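Local coordinates for uncharacterized protein HI_0666 (Haemophilus influenzae, PDB 7CZO) that is of unknown function in detail but corresponds to the N-terminal domain of the HipA toxin and probably takes part in the three-component regulation of a HipBA toxin-antitoxin system, at residues L42-E47 with F57-S62. Residues are numbered along the deposited sequence; the frame is centred on the assembly and turned at random.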
ATOM      1  N   LEU A  42      10.243  -9.570  -3.947  1.00 76.38           N
ATOM      2  CA  LEU A  42      10.351 -10.581  -5.005  1.00 78.93           C
ATOM      3  C   LEU A  42       8.978 -10.885  -5.626  1.00 74.53           C
ATOM      4  O   LEU A  42       8.916 -11.372  -6.768  1.00 71.22           O
ATOM      5  CB  LEU A  42      11.113 -11.849  -4.559  1.00 80.91           C
ATOM      6  CG  LEU A  42      10.865 -12.484  -3.190  1.00 90.75           C
ATOM      7  CD1 LEU A  42       9.468 -13.110  -3.104  1.00 95.24           C
ATOM      8  CD2 LEU A  42      11.977 -13.494  -2.908  1.00 87.74           C
ATOM      9  N   SER A  43       7.891 -10.550  -4.916  1.00 67.29           N
ATOM     10  CA  SER A  43       6.535 -10.639  -5.504  1.00 59.12           C
ATOM     11  C   SER A  43       6.246  -9.585  -6.573  1.00 58.69           C
ATOM     12  O   SER A  43       5.291  -9.735  -7.321  1.00 52.43           O
ATOM     13  CB  SER A  43       5.475 -10.528  -4.432  1.00 59.72           C
ATOM     14  OG  SER A  43       5.629  -9.318  -3.706  1.00 65.38           O
ATOM     15  N   PHE A  44       7.066  -8.526  -6.624  1.00 61.63           N
ATOM     16  CA  PHE A  44       6.864  -7.401  -7.530  1.00 57.41           C
ATOM     17  C   PHE A  44       8.096  -7.144  -8.391  1.00 62.09           C
ATOM     18  O   PHE A  44       8.786  -6.147  -8.238  1.00 51.01           O
ATOM     19  CB  PHE A  44       6.537  -6.128  -6.753  1.00 60.18           C
ATOM     20  CG  PHE A  44       5.223  -6.176  -6.017  1.00 63.24           C
ATOM     21  CD1 PHE A  44       4.072  -6.659  -6.634  1.00 66.07           C
ATOM     22  CD2 PHE A  44       5.126  -5.677  -4.728  1.00 61.25           C
ATOM     23  CE1 PHE A  44       2.868  -6.683  -5.969  1.00 63.75           C
ATOM     24  CE2 PHE A  44       3.923  -5.692  -4.050  1.00 59.98           C
ATOM     25  CZ  PHE A  44       2.792  -6.199  -4.672  1.00 69.67           C
ATOM     26  N   PRO A  45       8.361  -8.046  -9.334  1.00 69.61           N
ATOM     27  CA  PRO A  45       9.355  -7.731 -10.357  1.00 65.97           C
ATOM     28  C   PRO A  45       8.912  -6.583 -11.263  1.00 66.06           C
ATOM     29  O   PRO A  45       7.772  -6.533 -11.716  1.00 65.42           O
ATOM     30  CB  PRO A  45       9.449  -9.018 -11.167  1.00 67.28           C
ATOM     31  CG  PRO A  45       8.791 -10.086 -10.337  1.00 69.88           C
ATOM     32  CD  PRO A  45       7.781  -9.392  -9.490  1.00 71.59           C
ATOM     33  N   ILE A  46       9.847  -5.707 -11.558  1.00 60.80           N
ATOM     34  CA  ILE A  46       9.598  -4.509 -12.349  1.00 59.47           C
ATOM     35  C   ILE A  46       8.989  -4.766 -13.709  1.00 60.02           C
ATOM     36  O   ILE A  46       8.238  -3.933 -14.211  1.00 72.68           O
ATOM     37  CB  ILE A  46      10.923  -3.751 -12.530  1.00 63.11           C
ATOM     38  CG1 ILE A  46      11.533  -3.499 -11.128  1.00 61.68           C
ATOM     39  CG2 ILE A  46      10.729  -2.495 -13.372  1.00 62.11           C
ATOM     40  CD1 ILE A  46      12.280  -2.202 -10.925  1.00 63.46           C
ATOM     41  N   GLU A  47       9.280  -5.923 -14.294  1.00 73.41           N
ATOM     42  CA  GLU A  47       8.850  -6.255 -15.665  1.00 73.74           C
ATOM     43  C   GLU A  47       7.410  -6.707 -15.716  1.00 72.99           C
ATOM     44  O   GLU A  47       6.820  -6.753 -16.795  1.00 80.62           O
ATOM     45  CB  GLU A  47       9.725  -7.360 -16.247  1.00 83.03           C
ATOM     46  CG  GLU A  47      11.205  -6.986 -16.353  1.00102.16           C
ATOM     47  CD  GLU A  47      11.979  -7.029 -15.022  1.00105.96           C
ATOM     48  OE1 GLU A  47      13.010  -6.315 -14.957  1.00103.41           O
ATOM     49  OE2 GLU A  47      11.577  -7.763 -14.063  1.00 87.23           O
ATOM     50  N   PHE A  57      -2.499  -7.163  -1.466  1.00 56.30           N
ATOM     51  CA  PHE A  57      -1.224  -7.823  -1.653  1.00 56.74           C
ATOM     52  C   PHE A  57      -0.596  -8.263  -0.326  1.00 55.09           C
ATOM     53  O   PHE A  57      -0.343  -7.465   0.551  1.00 60.63           O
ATOM     54  CB  PHE A  57      -0.304  -6.862  -2.379  1.00 59.79           C
ATOM     55  CG  PHE A  57      -0.863  -6.384  -3.705  1.00 57.40           C
ATOM     56  CD1 PHE A  57      -0.928  -7.235  -4.776  1.00 56.55           C
ATOM     57  CD2 PHE A  57      -1.329  -5.107  -3.857  1.00 56.24           C
ATOM     58  CE1 PHE A  57      -1.429  -6.825  -5.979  1.00 56.40           C
ATOM     59  CE2 PHE A  57      -1.832  -4.683  -5.058  1.00 60.08           C
ATOM     60  CZ  PHE A  57      -1.891  -5.551  -6.125  1.00 56.01           C
ATOM     61  N   PRO A  58      -0.339  -9.545  -0.173  1.00 58.54           N
ATOM     62  CA  PRO A  58       0.404 -10.037   0.989  1.00 59.19           C
ATOM     63  C   PRO A  58       1.604  -9.201   1.415  1.00 57.70           C
ATOM     64  O   PRO A  58       1.847  -9.038   2.618  1.00 58.40           O
ATOM     65  CB  PRO A  58       0.889 -11.415   0.514  1.00 57.14           C
ATOM     66  CG  PRO A  58      -0.228 -11.890  -0.365  1.00 57.52           C
ATOM     67  CD  PRO A  58      -0.727 -10.645  -1.077  1.00 62.17           C
ATOM     68  N   TYR A  59       2.369  -8.698   0.451  1.00 52.93           N
ATOM     69  CA  TYR A  59       3.541  -7.927   0.802  1.00 52.37           C
ATOM     70  C   TYR A  59       3.128  -6.671   1.588  1.00 56.65           C
ATOM     71  O   TYR A  59       3.711  -6.367   2.651  1.00 58.77           O
ATOM     72  CB  TYR A  59       4.391  -7.549  -0.423  1.00 52.43           C
ATOM     73  CG  TYR A  59       5.567  -6.743   0.007  1.00 54.70           C
ATOM     74  CD1 TYR A  59       6.632  -7.359   0.661  1.00 60.09           C
ATOM     75  CD2 TYR A  59       5.571  -5.345  -0.106  1.00 61.34           C
ATOM     76  CE1 TYR A  59       7.709  -6.623   1.135  1.00 63.73           C
ATOM     77  CE2 TYR A  59       6.649  -4.592   0.365  1.00 66.58           C
ATOM     78  CZ  TYR A  59       7.715  -5.246   0.986  1.00 65.75           C
ATOM     79  OH  TYR A  59       8.789  -4.554   1.467  1.00 66.55           O
ATOM     80  N   PHE A  60       2.134  -5.945   1.079  1.00 51.37           N
ATOM     81  CA  PHE A  60       1.687  -4.728   1.742  1.00 50.25           C
ATOM     82  C   PHE A  60       0.938  -5.066   3.036  1.00 49.23           C
ATOM     83  O   PHE A  60       1.106  -4.416   4.047  1.00 59.97           O
ATOM     84  CB  PHE A  60       0.817  -3.894   0.810  1.00 51.52           C
ATOM     85  CG  PHE A  60       1.584  -3.151  -0.241  1.00 49.21           C
ATOM     86  CD1 PHE A  60       2.207  -1.942   0.045  1.00 51.53           C
ATOM     87  CD2 PHE A  60       1.654  -3.630  -1.540  1.00 56.25           C
ATOM     88  CE1 PHE A  60       2.916  -1.242  -0.946  1.00 52.85           C
ATOM     89  CE2 PHE A  60       2.365  -2.928  -2.545  1.00 55.46           C
ATOM     90  CZ  PHE A  60       2.998  -1.742  -2.248  1.00 47.59           C
ATOM     91  N   ALA A  61       0.113  -6.088   3.042  1.00 48.08           N
ATOM     92  CA  ALA A  61      -0.502  -6.469   4.315  1.00 48.04           C
ATOM     93  C   ALA A  61       0.577  -6.777   5.337  1.00 48.52           C
ATOM     94  O   ALA A  61       0.361  -6.582   6.521  1.00 59.38           O
ATOM     95  CB  ALA A  61      -1.406  -7.679   4.157  1.00 42.03           C
ATOM     96  N   SER A  62       1.725  -7.294   4.902  1.00 53.28           N
ATOM     97  CA  SER A  62       2.811  -7.665   5.849  1.00 54.71           C
ATOM     98  C   SER A  62       3.439  -6.449   6.570  1.00 51.57           C
ATOM     99  O   SER A  62       4.033  -6.603   7.616  1.00 58.97           O
ATOM    100  CB  SER A  62       3.919  -8.440   5.146  1.00 50.22           C
ATOM    101  OG  SER A  62       4.882  -7.526   4.600  1.00 54.44           O
TER
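With chi1 of -66° in F44 and similar in F57, both place CG beside the backbone N and anti to the carbonyl carbon, and their rings meet between the 42-47 loop and the start of helix 58-62. The pair is T-shaped: centroids lie 5.4 Å apart, the planes stand at 80°, and F44 presents its edge to one face of F57, with F44 CZ 3.8 Å from F57 CG. F60, three residues further on, meets the F44 ring differently. F60 CE2 lies 3.5 Å from F44 CE2; the planes make 45° and neither ring overlies the other, a rim-to-rim contact. Y59 approaches through its CB, 4.1 Å from F44 CE2 and 3.9 Å from S43 OG. No hydrogen bond links the segments; S43 OG bonds instead to S41 OG. The loop therefore meets the helix and its N-cap residue F57 mainly by apolar contact through F44, which supplies half of the 175 Å² buried here. Within the HipA N-terminal domain, this aromatic cluster continues onto the antiparallel sheet: F29 of strand 27-31 meets the rings of F44 and F60, L20 of strand 15-22 touches F57 and F60, and L88 of helix 82-91 packs against F60.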